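Local coordinates for protein putative N-acetyl-gamma-glutamyl-phosphate reductase (PDB 1XYG) that probably catalyses the NADPH-dependent reduction of N-acetyl-glutamyl phosphate to its semialdehyde, the third step from glutamate toward arginine in the chloroplast, at residues E270-Q275 with M308-D313; Q169-P174 with S257-E262; Q43-T48 with S81-V86; I19-A24 with E31-L36; M249-G254 with P295-V300. All coordinates share one frame; numbering follows the deposited sequence.

Contact 1 (E270-Q275 with M308-D313); sequences EDLHQQ and MSVFPD
The one flat group at this contact, the imidazole of His-273, lays neither face on Val-310; the residue meets the valine through its backbone CA instead. With CG anti to the backbone N (chi1 -179°), the ring runs out along the flank of the helix, where NE2 bonds to the carbonyl O of Leu-289 and the side chain touches Glu-291. The atom of the His-273 side chain nearest the strand is CB, 4.7 Å from Val-310 CG2.

This is helix-on-sheet packing in the dimerisation domain of the semialdehyde dehydrogenase fold: helix 269-280 lies against one face of the mixed sheet, here over strand 306-312. Val-310 carries the strand's side of the contact. Its CB points at the helix, and the two methyls divide the work between two successive residues. CG1 takes Leu-272, lying 4.1 Å from Leu-272 CB and equally far from Leu-272 CD1, while the two side chains cross at about a right angle. The leucine has CG beside its backbone N (chi1 -57°), which turns its branches inward, where they also meet Ala-319 of the next strand, Leu-175 of helix 163-177 and Ile-181 of the loop after it. One turn further along the helix, Leu-276 covers Val-310 as well.

No hydrogen bond links the two segments. The next strand residue, Phe-311, faces the other side of the sheet and packs on Val-219 of the second subunit, so the strand is sandwiched between its own helix and a neighbour. The second methyl of Val-310, CG2, closes the contact 4.3 Å from His-273 CA.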
# COMPACT_ATOMS: atom_id res chain seq x y z
N GLU A 270 25.94 -6.89 -25.36
CA GLU A 270 27.18 -7.01 -24.61
C GLU A 270 28.01 -5.73 -24.71
O GLU A 270 28.66 -5.32 -23.75
CB GLU A 270 28.02 -8.18 -25.13
CG GLU A 270 27.31 -9.53 -25.09
CD GLU A 270 26.23 -9.65 -26.13
OE1 GLU A 270 26.56 -9.54 -27.33
OE2 GLU A 270 25.05 -9.87 -25.77
N ASP A 271 27.98 -5.09 -25.88
CA ASP A 271 28.73 -3.86 -26.08
C ASP A 271 28.15 -2.72 -25.24
O ASP A 271 28.90 -1.93 -24.65
CB ASP A 271 28.71 -3.47 -27.56
CG ASP A 271 29.27 -4.56 -28.46
OD1 ASP A 271 30.43 -4.98 -28.24
OD2 ASP A 271 28.54 -5.00 -29.37
N LEU A 272 26.83 -2.62 -25.19
CA LEU A 272 26.19 -1.57 -24.40
C LEU A 272 26.57 -1.77 -22.94
O LEU A 272 26.93 -0.83 -22.24
CB LEU A 272 24.67 -1.63 -24.55
CG LEU A 272 24.10 -1.54 -25.97
CD1 LEU A 272 22.59 -1.46 -25.88
CD2 LEU A 272 24.63 -0.32 -26.69
N HIS A 273 26.50 -3.02 -22.49
CA HIS A 273 26.83 -3.36 -21.12
C HIS A 273 28.26 -2.98 -20.75
O HIS A 273 28.50 -2.39 -19.70
CB HIS A 273 26.60 -4.85 -20.87
CG HIS A 273 26.90 -5.27 -19.46
ND1 HIS A 273 28.11 -5.83 -19.10
CD2 HIS A 273 26.17 -5.18 -18.33
CE1 HIS A 273 28.11 -6.05 -17.80
NE2 HIS A 273 26.94 -5.67 -17.31
N GLN A 274 29.21 -3.33 -21.62
CA GLN A 274 30.61 -3.03 -21.38
C GLN A 274 30.85 -1.53 -21.33
O GLN A 274 31.59 -1.04 -20.49
CB GLN A 274 31.49 -3.66 -22.47
CG GLN A 274 32.98 -3.55 -22.20
CD GLN A 274 33.36 -4.14 -20.85
OE1 GLN A 274 33.08 -5.31 -20.57
NE2 GLN A 274 33.98 -3.33 -20.01
N GLN A 275 30.22 -0.79 -22.24
CA GLN A 275 30.39 0.66 -22.26
C GLN A 275 29.91 1.27 -20.96
O GLN A 275 30.56 2.15 -20.38
CB GLN A 275 29.63 1.27 -23.44
CG GLN A 275 29.89 2.75 -23.63
CD GLN A 275 31.37 3.07 -23.61
OE1 GLN A 275 31.90 3.60 -22.62
NE2 GLN A 275 32.06 2.74 -24.69
N MET A 308 21.31 0.29 -12.88
CA MET A 308 20.87 0.13 -14.26
C MET A 308 21.34 -1.22 -14.79
O MET A 308 22.33 -1.78 -14.31
CB MET A 308 21.40 1.27 -15.14
CG MET A 308 22.90 1.39 -15.20
SD MET A 308 23.42 2.68 -16.36
CE MET A 308 22.87 4.16 -15.48
N SER A 309 20.61 -1.73 -15.77
CA SER A 309 20.93 -3.01 -16.38
C SER A 309 20.49 -3.00 -17.85
O SER A 309 19.57 -2.27 -18.22
CB SER A 309 20.21 -4.14 -15.63
OG SER A 309 20.58 -5.41 -16.14
N VAL A 310 21.17 -3.80 -18.67
CA VAL A 310 20.86 -3.89 -20.10
C VAL A 310 20.37 -5.29 -20.47
O VAL A 310 20.90 -6.29 -19.98
CB VAL A 310 22.11 -3.59 -20.97
CG1 VAL A 310 21.71 -3.58 -22.44
CG2 VAL A 310 22.72 -2.28 -20.59
N PHE A 311 19.37 -5.36 -21.34
CA PHE A 311 18.82 -6.63 -21.77
C PHE A 311 18.57 -6.60 -23.27
O PHE A 311 18.36 -5.54 -23.85
CB PHE A 311 17.47 -6.92 -21.12
CG PHE A 311 17.45 -6.75 -19.64
CD1 PHE A 311 17.45 -5.48 -19.07
CD2 PHE A 311 17.44 -7.87 -18.80
CE1 PHE A 311 17.43 -5.32 -17.69
CE2 PHE A 311 17.41 -7.72 -17.42
CZ PHE A 311 17.41 -6.44 -16.86
N PRO A 312 18.56 -7.78 -23.90
CA PRO A 312 18.31 -7.82 -25.34
C PRO A 312 16.80 -7.71 -25.53
O PRO A 312 16.02 -8.16 -24.69
CB PRO A 312 18.85 -9.19 -25.75
CG PRO A 312 18.47 -10.03 -24.57
CD PRO A 312 18.84 -9.14 -23.39
N ASP A 313 16.38 -7.07 -26.62
CA ASP A 313 14.96 -6.96 -26.90
C ASP A 313 14.64 -8.16 -27.79
O ASP A 313 15.52 -8.64 -28.52
CB ASP A 313 14.65 -5.65 -27.64
CG ASP A 313 13.16 -5.39 -27.74
OD1 ASP A 313 12.45 -6.16 -28.42
OD2 ASP A 313 12.68 -4.41 -27.13

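Contact 2 (Q169-P174 with S257-E262)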
# COMPACT_ATOMS: atom_id res chain seq x y z
N GLN A 169 19.25 10.02 -18.84
CA GLN A 169 20.53 10.46 -19.36
C GLN A 169 21.73 9.66 -18.86
O GLN A 169 22.67 9.44 -19.62
CB GLN A 169 20.74 11.95 -19.07
CG GLN A 169 19.67 12.81 -19.70
CD GLN A 169 19.81 14.26 -19.32
OE1 GLN A 169 20.68 14.97 -19.83
NE2 GLN A 169 18.95 14.70 -18.39
N LEU A 170 21.72 9.23 -17.61
CA LEU A 170 22.85 8.47 -17.09
C LEU A 170 23.16 7.26 -17.99
O LEU A 170 24.32 7.02 -18.33
CB LEU A 170 22.59 8.02 -15.65
CG LEU A 170 22.80 9.12 -14.60
CD1 LEU A 170 22.42 8.62 -13.22
CD2 LEU A 170 24.25 9.58 -14.64
N PRO A 171 22.14 6.48 -18.38
CA PRO A 171 22.41 5.33 -19.24
C PRO A 171 22.65 5.69 -20.72
O PRO A 171 23.56 5.17 -21.35
CB PRO A 171 21.17 4.46 -19.07
CG PRO A 171 20.10 5.46 -18.77
CD PRO A 171 20.79 6.36 -17.78
N LEU A 172 21.82 6.59 -21.26
CA LEU A 172 21.92 6.94 -22.67
C LEU A 172 23.07 7.82 -23.13
O LEU A 172 23.57 7.64 -24.25
CB LEU A 172 20.60 7.58 -23.13
CG LEU A 172 19.34 6.72 -22.95
CD1 LEU A 172 18.18 7.38 -23.68
CD2 LEU A 172 19.59 5.31 -23.49
N VAL A 173 23.50 8.77 -22.31
CA VAL A 173 24.58 9.66 -22.72
C VAL A 173 25.84 8.90 -23.13
O VAL A 173 26.36 9.11 -24.22
CB VAL A 173 24.91 10.68 -21.61
CG1 VAL A 173 26.15 11.47 -22.00
CG2 VAL A 173 23.72 11.61 -21.41
N PRO A 174 26.35 8.00 -22.27
CA PRO A 174 27.55 7.23 -22.60
C PRO A 174 27.37 6.40 -23.87
O PRO A 174 28.29 6.28 -24.68
CB PRO A 174 27.74 6.34 -21.37
CG PRO A 174 27.18 7.16 -20.28
CD PRO A 174 25.92 7.72 -20.89
N SER A 257 12.82 3.87 -15.29
CA SER A 257 12.61 4.18 -16.68
C SER A 257 12.98 2.89 -17.39
O SER A 257 14.04 2.33 -17.16
CB SER A 257 13.53 5.30 -17.17
OG SER A 257 13.00 6.57 -16.84
N THR A 258 12.06 2.39 -18.21
CA THR A 258 12.32 1.21 -19.00
C THR A 258 12.54 1.83 -20.38
O THR A 258 11.62 2.37 -20.99
CB THR A 258 11.12 0.27 -19.04
OG1 THR A 258 10.75 -0.09 -17.70
CG2 THR A 258 11.46 -1.00 -19.82
N ILE A 259 13.79 1.78 -20.85
CA ILE A 259 14.18 2.40 -22.10
C ILE A 259 14.37 1.44 -23.27
O ILE A 259 15.18 0.52 -23.21
CB ILE A 259 15.48 3.19 -21.88
CG1 ILE A 259 15.29 4.11 -20.68
CG2 ILE A 259 15.86 3.95 -23.14
CD1 ILE A 259 16.56 4.77 -20.24
N TYR A 260 13.61 1.67 -24.33
CA TYR A 260 13.68 0.82 -25.51
C TYR A 260 14.44 1.53 -26.62
O TYR A 260 13.96 2.49 -27.21
CB TYR A 260 12.26 0.49 -25.96
CG TYR A 260 11.45 -0.17 -24.87
CD1 TYR A 260 11.55 -1.54 -24.63
CD2 TYR A 260 10.57 0.58 -24.09
CE1 TYR A 260 10.78 -2.15 -23.61
CE2 TYR A 260 9.81 -0.02 -23.07
CZ TYR A 260 9.92 -1.38 -22.85
OH TYR A 260 9.16 -1.97 -21.85
N VAL A 261 15.65 1.03 -26.91
CA VAL A 261 16.48 1.63 -27.94
C VAL A 261 16.87 0.67 -29.06
O VAL A 261 16.80 -0.56 -28.92
CB VAL A 261 17.79 2.21 -27.35
CG1 VAL A 261 17.47 3.22 -26.27
CG2 VAL A 261 18.65 1.08 -26.80
N GLU A 262 17.30 1.27 -30.17
CA GLU A 262 17.75 0.53 -31.34
C GLU A 262 19.27 0.60 -31.29
O GLU A 262 19.84 1.69 -31.22
CB GLU A 262 17.25 1.20 -32.60
CG GLU A 262 16.85 0.24 -33.68
CD GLU A 262 16.26 0.96 -34.88
OE1 GLU A 262 15.35 1.79 -34.68
OE2 GLU A 262 16.71 0.67 -36.01
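Pro-171 and Leu-172 set three apolar contacts on Ile-259 and Val-261, and these make up the whole touch between 169-174 and 257-262. The short segments run nearly side by side, 23° between their directions and 10.6 Å between their axes. In the first contact, Pro-171 CG meets the far end of the isoleucine, CD1, at 3.9 Å, ring and chain crossing at about a right angle. The other two belong to one methyl: Leu-172 CD2 lies 4.0 Å from Ile-259 CG2 and 4.1 Å from Val-261 CG1, dipping between two strand residues that face the same way. Ile-259 can serve both helix residues because its CG1 stands beside the backbone N (chi1 -51°), sending CD1 to the proline while CG2 goes to the leucine.

Polar links lie outside this patch. Ser-257 OG bonds to Thr-167 OG1, two residues before the segment on the same helix, and on the reverse of the sheet the hydroxyl of Tyr-260 bonds to Asp-189 of the second subunit.

Pro-171 has no N-H to give to the turn before, and the helix kinks there. Between these two segments the contact rests on apolar fit, and the hydrogen bond between Ser-257 and Thr-167 fastens helix to strand beside it.

Contact 3 (Q43-T48 with S81-V86); sequences QVTLMT and STVDAV
Thr-45 and Val-83 slide past each other in opposite directions, and Leu-46 comes in next to them, so that one methyl, Val-83 CG1, is wedged between two neighbours of the same strand. The setting is the Rossmann-type NAD-binding domain. Strand 42-47 is the outermost of its parallel sheet within the chain, and the loop that carries Val-83 leads into strand 85-88. Strand 17-22 runs between those two strands in the sheet, so this contact bridges around it; Arg-18 of that middle strand touches both Thr-45 and Thr-82.

The backbone makes the double approach possible. At Thr-45 psi is only -11°, an irregularity in the strand that lets Thr-45 and Leu-46, although consecutive, both direct their CB toward the loop. Leu-46 then uses CB itself, 3.8 Å from Val-83 CG1. Thr-45 comes in with its hydroxyl: OG1 sits between the backbone N and the carbonyl carbon (chi1 56°) and is pressed on the same methyl.

That is a poor match for an oxygen. Thr-82 O is 4.1 Å from Thr-45 OG1, too far for a hydrogen bond, and the hydroxyl is buried here with no partner in the model. Thr-82 takes a lesser share at the margin, its own hydroxyl bonded back to the carbonyl O of Asp-79. No hydrogen bond joins the two segments. The tightest point is the mismatched one: Thr-45 OG1 against Val-83 CG1 at 3.6 Å.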
# COMPACT_ATOMS: atom_id res chain seq x y z
N GLN A 43 25.49 23.08 7.51
CA GLN A 43 24.47 23.26 8.52
C GLN A 43 23.41 24.26 8.06
O GLN A 43 23.73 25.35 7.59
CB GLN A 43 25.09 23.77 9.82
CG GLN A 43 24.04 24.19 10.84
CD GLN A 43 24.64 24.64 12.15
OE1 GLN A 43 25.51 25.51 12.19
NE2 GLN A 43 24.17 24.05 13.25
N VAL A 44 22.15 23.87 8.20
CA VAL A 44 21.05 24.75 7.81
C VAL A 44 20.88 25.86 8.84
O VAL A 44 20.60 25.59 10.01
CB VAL A 44 19.73 23.97 7.71
CG1 VAL A 44 18.60 24.92 7.30
CG2 VAL A 44 19.85 22.84 6.70
N THR A 45 21.03 27.11 8.41
CA THR A 45 20.90 28.24 9.32
C THR A 45 19.77 29.19 8.91
O THR A 45 19.38 30.08 9.66
CB THR A 45 22.21 29.07 9.40
OG1 THR A 45 22.60 29.49 8.09
CG2 THR A 45 23.32 28.24 10.04
N LEU A 46 19.23 28.98 7.71
CA LEU A 46 18.15 29.83 7.21
C LEU A 46 17.15 29.03 6.36
O LEU A 46 17.54 28.32 5.44
CB LEU A 46 18.74 30.97 6.38
CG LEU A 46 17.71 31.91 5.77
CD1 LEU A 46 16.79 32.44 6.86
CD2 LEU A 46 18.42 33.04 5.06
N MET A 47 15.85 29.17 6.66
CA MET A 47 14.82 28.43 5.92
C MET A 47 13.58 29.26 5.55
O MET A 47 13.01 29.96 6.39
CB MET A 47 14.35 27.21 6.72
CG MET A 47 15.42 26.16 7.00
SD MET A 47 14.72 24.62 7.66
CE MET A 47 13.95 25.15 9.20
N THR A 48 13.15 29.13 4.29
CA THR A 48 11.99 29.84 3.74
C THR A 48 10.74 28.98 3.49
O THR A 48 10.84 27.83 3.04
CB THR A 48 12.33 30.50 2.39
OG1 THR A 48 13.35 31.49 2.56
CG2 THR A 48 11.13 31.16 1.82
N SER A 81 22.74 37.36 3.15
CA SER A 81 24.15 37.66 3.36
C SER A 81 24.54 36.85 4.60
O SER A 81 25.70 36.83 5.02
CB SER A 81 24.35 39.16 3.61
OG SER A 81 23.80 39.57 4.86
N THR A 82 23.55 36.17 5.16
CA THR A 82 23.72 35.35 6.35
C THR A 82 24.07 33.89 6.03
O THR A 82 24.26 33.09 6.95
CB THR A 82 22.43 35.38 7.19
OG1 THR A 82 22.02 36.73 7.37
CG2 THR A 82 22.66 34.73 8.55
N VAL A 83 24.15 33.54 4.75
CA VAL A 83 24.47 32.16 4.37
C VAL A 83 25.57 32.08 3.33
O VAL A 83 25.84 33.05 2.62
CB VAL A 83 23.21 31.41 3.85
CG1 VAL A 83 22.22 31.21 4.99
CG2 VAL A 83 22.56 32.19 2.72
N ASP A 84 26.20 30.91 3.24
CA ASP A 84 27.30 30.68 2.30
C ASP A 84 26.84 30.07 0.98
O ASP A 84 27.34 30.44 -0.09
CB ASP A 84 28.35 29.78 2.94
CG ASP A 84 28.84 30.33 4.27
OD1 ASP A 84 29.44 31.43 4.27
OD2 ASP A 84 28.63 29.67 5.30
N ALA A 85 25.92 29.12 1.06
CA ALA A 85 25.37 28.47 -0.12
C ALA A 85 23.86 28.33 0.06
O ALA A 85 23.35 28.33 1.18
CB ALA A 85 26.02 27.10 -0.33
N VAL A 86 23.15 28.20 -1.05
CA VAL A 86 21.70 28.09 -1.02
C VAL A 86 21.13 26.96 -1.88
O VAL A 86 21.64 26.68 -2.96
CB VAL A 86 21.06 29.42 -1.48
CG1 VAL A 86 19.63 29.20 -1.92
CG2 VAL A 86 21.10 30.45 -0.36

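Contact 4 (I19-A24 with E31-L36)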
# COMPACT_ATOMS: atom_id res chain seq x y z
N ILE A 19 24.05 26.91 5.46
CA ILE A 19 23.14 26.68 4.36
C ILE A 19 21.79 27.39 4.45
O ILE A 19 21.16 27.43 5.50
CB ILE A 19 22.84 25.17 4.20
CG1 ILE A 19 24.12 24.41 3.87
CG2 ILE A 19 21.77 24.97 3.14
CD1 ILE A 19 24.82 24.87 2.59
N GLY A 20 21.37 27.93 3.32
CA GLY A 20 20.08 28.59 3.25
C GLY A 20 19.18 27.72 2.39
O GLY A 20 19.58 27.26 1.32
N LEU A 21 17.96 27.48 2.85
CA LEU A 21 17.01 26.67 2.10
C LEU A 21 15.78 27.49 1.73
O LEU A 21 15.01 27.88 2.59
CB LEU A 21 16.60 25.45 2.95
CG LEU A 21 15.56 24.45 2.40
CD1 LEU A 21 16.04 23.86 1.08
CD2 LEU A 21 15.33 23.34 3.43
N LEU A 22 15.62 27.77 0.44
CA LEU A 22 14.47 28.55 -0.03
C LEU A 22 13.33 27.61 -0.41
O LEU A 22 13.43 26.89 -1.40
CB LEU A 22 14.83 29.41 -1.25
CG LEU A 22 15.58 30.73 -1.10
CD1 LEU A 22 17.00 30.48 -0.65
CD2 LEU A 22 15.58 31.43 -2.44
N GLY A 23 12.26 27.63 0.37
CA GLY A 23 11.13 26.75 0.09
C GLY A 23 11.33 25.45 0.84
O GLY A 23 11.54 24.39 0.23
N ALA A 24 11.24 25.51 2.16
CA ALA A 24 11.45 24.35 3.00
C ALA A 24 10.21 23.55 3.37
O ALA A 24 10.33 22.47 3.95
CB ALA A 24 12.18 24.78 4.28
N GLU A 31 13.69 16.72 2.46
CA GLU A 31 14.80 15.84 2.11
C GLU A 31 16.15 16.52 2.31
O GLU A 31 17.10 15.91 2.79
CB GLU A 31 14.67 15.36 0.66
CG GLU A 31 13.72 14.18 0.47
CD GLU A 31 14.18 12.93 1.21
OE1 GLU A 31 13.92 12.82 2.42
OE2 GLU A 31 14.81 12.07 0.56
N ILE A 32 16.24 17.80 1.93
CA ILE A 32 17.48 18.55 2.09
C ILE A 32 17.82 18.57 3.58
O ILE A 32 18.95 18.27 3.97
CB ILE A 32 17.34 20.01 1.58
CG1 ILE A 32 17.36 20.04 0.05
CG2 ILE A 32 18.46 20.87 2.12
CD1 ILE A 32 18.70 19.62 -0.55
N VAL A 33 16.83 18.91 4.40
CA VAL A 33 17.03 18.97 5.84
C VAL A 33 17.44 17.61 6.39
O VAL A 33 18.32 17.52 7.24
CB VAL A 33 15.74 19.46 6.55
CG1 VAL A 33 15.90 19.36 8.06
CG2 VAL A 33 15.43 20.89 6.14
N ARG A 34 16.80 16.54 5.91
CA ARG A 34 17.14 15.21 6.38
C ARG A 34 18.58 14.86 6.02
O ARG A 34 19.34 14.38 6.86
CB ARG A 34 16.21 14.15 5.76
CG ARG A 34 16.61 12.72 6.16
CD ARG A 34 15.66 11.68 5.55
NE ARG A 34 15.76 11.64 4.09
CZ ARG A 34 16.71 11.01 3.40
NH1 ARG A 34 17.66 10.35 4.02
NH2 ARG A 34 16.70 11.05 2.08
N LEU A 35 18.96 15.10 4.77
CA LEU A 35 20.31 14.79 4.32
C LEU A 35 21.39 15.58 5.05
O LEU A 35 22.43 15.01 5.41
CB LEU A 35 20.43 15.05 2.81
CG LEU A 35 19.67 14.08 1.90
CD1 LEU A 35 19.79 14.54 0.47
CD2 LEU A 35 20.23 12.67 2.08
N LEU A 36 21.16 16.87 5.28
CA LEU A 36 22.14 17.71 5.95
C LEU A 36 22.28 17.42 7.45
O LEU A 36 23.30 17.75 8.05
CB LEU A 36 21.79 19.19 5.75
CG LEU A 36 21.89 19.68 4.31
CD1 LEU A 36 21.68 21.19 4.24
CD2 LEU A 36 23.26 19.31 3.76
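Leu-21 is the bump here, and the hollow it fills lies between Ile-32 and Val-33 on helix 27-37. Its CG is anti to the backbone N (chi1 178°), which sets the fork toward the helix: CD1 rests 4.0 Å from Ile-32 CG2, and CD2 reaches 3.7 Å from Val-33 CG2. Two residues back, Ile-19 offers a broad surface instead. The single methyl Leu-36 CD1 pushes against it from the helix, 3.9 Å from Ile-19 CG2, and the two side chains cross at about a right angle. An alanine in place of Leu-21 would keep neither methyl, and Ile-32 and Val-33 would probably face a gap under the helix.

This is the opening strand and helix of the Rossmann beta-alpha-beta unit, running at 160° to each other. Gly-23, at phi 91°, begins the glycine-rich turn between them, where any CB would jam against the preceding carbonyl.

On the helix itself Arg-34 grips Glu-31 side-on, NE to OE1 at 2.8 Å and NH2 to OE2 at 2.6 Å. Glu-31 also bonds to Arg-253. The Glu-31/Arg-34 pair stays clear of the strand, and the seam between the segments is made by hydrocarbon side chains.

Contact 5 (M249-G254 with P295-V300); sequences MPMIRG and PRTHNV
Near the catalytic region, at a junction between subunits, Gly-254 and Met-251 of one loop meet Thr-297 of another; Gly-254 lies about 9 Å from the side chain of Cys-163, probably the active-site residue by analogy with relatives. Gly-254 CA lies 4.1 Å from Thr-297 CB, and the methyl Met-251 CE reaches over to Thr-297 OG1, also at 4.1 Å. The methionine gets there by an extended chain beyond CG, crossing the threonine at a slant.

Glycine is needed here on two counts. At the backbone angles of Gly-254 a CB would be jammed against the preceding carbonyl O, and that same CB would fall on Met-251 CE.

A water supplies the polar link. It donates to Arg-253 O at 2.8 Å and accepts from Thr-297 OG1 at 2.9 Å. With chi1 65°, the hydroxyl stands between the backbone N and the carbonyl carbon, facing that water. Next to it, the ring of His-298 lies over one face of the Arg-296 guanidinium, with ND1 3.4 Å above the plane, and both side chains bond to backbone carbonyls of the second subunit. Arg-253 turns the other way, to Asp-326, to Glu-31 of the NAD-binding domain and to the C-terminal Pro-359 of the third subunit.

Direct touching is slight, one carbon-carbon contact and one methyl against a hydroxyl oxygen; the polar link runs through the water. The Thr-297 hydroxyl, donating a hydrogen bond to the water and accepting one from the amide N of Ile-214 of the second subunit, ties both loops to the subunit interface.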
# COMPACT_ATOMS: atom_id res chain seq x y z
N MET A 249 2.79 5.55 -9.86
CA MET A 249 2.78 4.31 -9.08
C MET A 249 2.18 4.48 -7.68
O MET A 249 2.37 5.51 -7.04
CB MET A 249 4.21 3.78 -8.91
CG MET A 249 4.95 3.52 -10.20
SD MET A 249 4.17 2.22 -11.16
CE MET A 249 3.22 3.20 -12.34
N PRO A 250 1.46 3.46 -7.20
CA PRO A 250 0.86 3.52 -5.87
C PRO A 250 1.94 3.19 -4.83
O PRO A 250 1.95 2.13 -4.22
CB PRO A 250 -0.24 2.46 -5.93
CG PRO A 250 0.35 1.43 -6.86
CD PRO A 250 0.97 2.28 -7.95
N MET A 251 2.87 4.12 -4.67
CA MET A 251 3.98 4.01 -3.72
C MET A 251 4.52 5.42 -3.50
O MET A 251 4.32 6.31 -4.33
CB MET A 251 5.09 3.10 -4.28
CG MET A 251 5.73 3.61 -5.55
SD MET A 251 6.73 2.38 -6.41
CE MET A 251 7.91 3.42 -7.27
N ILE A 252 5.22 5.62 -2.39
CA ILE A 252 5.75 6.93 -2.07
C ILE A 252 7.00 7.29 -2.86
O ILE A 252 6.99 8.26 -3.63
CB ILE A 252 6.08 7.04 -0.56
CG1 ILE A 252 4.85 6.66 0.27
CG2 ILE A 252 6.52 8.46 -0.22
CD1 ILE A 252 5.14 6.57 1.76
N ARG A 253 8.05 6.50 -2.67
CA ARG A 253 9.33 6.74 -3.34
C ARG A 253 9.64 5.70 -4.40
O ARG A 253 9.09 4.61 -4.39
CB ARG A 253 10.47 6.71 -2.31
CG ARG A 253 10.37 7.71 -1.18
CD ARG A 253 11.51 7.51 -0.18
NE ARG A 253 11.50 8.56 0.83
CZ ARG A 253 12.46 9.48 0.97
NH1 ARG A 253 13.51 9.47 0.16
NH2 ARG A 253 12.33 10.43 1.89
N GLY A 254 10.55 6.05 -5.31
CA GLY A 254 10.94 5.12 -6.34
C GLY A 254 10.64 5.57 -7.75
O GLY A 254 9.60 6.16 -8.04
N PRO A 295 17.04 -4.78 -12.01
CA PRO A 295 17.09 -3.88 -10.85
C PRO A 295 15.68 -3.66 -10.28
O PRO A 295 14.69 -3.91 -10.95
CB PRO A 295 17.70 -2.60 -11.44
CG PRO A 295 17.27 -2.63 -12.86
CD PRO A 295 17.41 -4.07 -13.25
N ARG A 296 15.61 -3.25 -9.02
CA ARG A 296 14.33 -3.01 -8.36
C ARG A 296 14.39 -1.65 -7.67
O ARG A 296 15.40 -1.34 -7.02
CB ARG A 296 14.04 -4.08 -7.30
CG ARG A 296 13.87 -5.49 -7.84
CD ARG A 296 12.84 -6.26 -7.02
NE ARG A 296 13.05 -6.09 -5.59
CZ ARG A 296 12.15 -6.39 -4.65
NH1 ARG A 296 12.44 -6.20 -3.38
NH2 ARG A 296 10.96 -6.87 -4.99
N THR A 297 13.33 -0.85 -7.79
CA THR A 297 13.34 0.46 -7.13
C THR A 297 13.45 0.24 -5.62
O THR A 297 13.98 1.09 -4.90
CB THR A 297 12.06 1.29 -7.45
OG1 THR A 297 10.90 0.64 -6.92
CG2 THR A 297 11.89 1.45 -8.96
N HIS A 298 12.96 -0.90 -5.14
CA HIS A 298 13.03 -1.21 -3.71
C HIS A 298 14.49 -1.17 -3.23
O HIS A 298 14.76 -0.78 -2.10
CB HIS A 298 12.50 -2.62 -3.41
CG HIS A 298 11.22 -2.97 -4.11
ND1 HIS A 298 11.15 -3.14 -5.48
CD2 HIS A 298 9.99 -3.26 -3.63
CE1 HIS A 298 9.93 -3.52 -5.81
NE2 HIS A 298 9.21 -3.60 -4.71
N ASN A 299 15.42 -1.56 -4.11
CA ASN A 299 16.83 -1.62 -3.75
C ASN A 299 17.62 -0.32 -3.61
O ASN A 299 18.74 -0.34 -3.11
CB ASN A 299 17.59 -2.54 -4.71
CG ASN A 299 17.05 -3.96 -4.72
OD1 ASN A 299 16.58 -4.48 -3.69
ND2 ASN A 299 17.12 -4.61 -5.87
N VAL A 300 17.05 0.80 -4.06
CA VAL A 300 17.73 2.10 -3.95
C VAL A 300 16.91 3.06 -3.10
O VAL A 300 17.30 4.20 -2.86
CB VAL A 300 17.95 2.76 -5.34
CG1 VAL A 300 19.04 2.02 -6.12
CG2 VAL A 300 16.64 2.77 -6.11
O HOH W 1 10.53 2.27 -4.57

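How the contacts relate
Contacts 1, 2, 4 and 5 are buried; contact 3 is only partly so. Contacts 1 and 2 belong to one layer: helices 269-280 and 163-177 lie on the same mixed sheet, and Met-308 CE of contact 1 packs 3.8 Å from Pro-171 N of contact 2. Contacts 3 and 4 share strand 17-22's neighbourhood in the parallel sheet on the opposite side of the chain's centre from that pair, contact 4 purely apolar at its seam, contact 3 with a stranded hydroxyl. Contact 5 alone is between loops, bridged by water and surrounded by other subunits; Pro-295 touches Ser-309 of contact 1. A salt bridge, Glu-31 OE1 to Arg-253 NH2 at 2.9 Å, connects contacts 4 and 5 across the two domains.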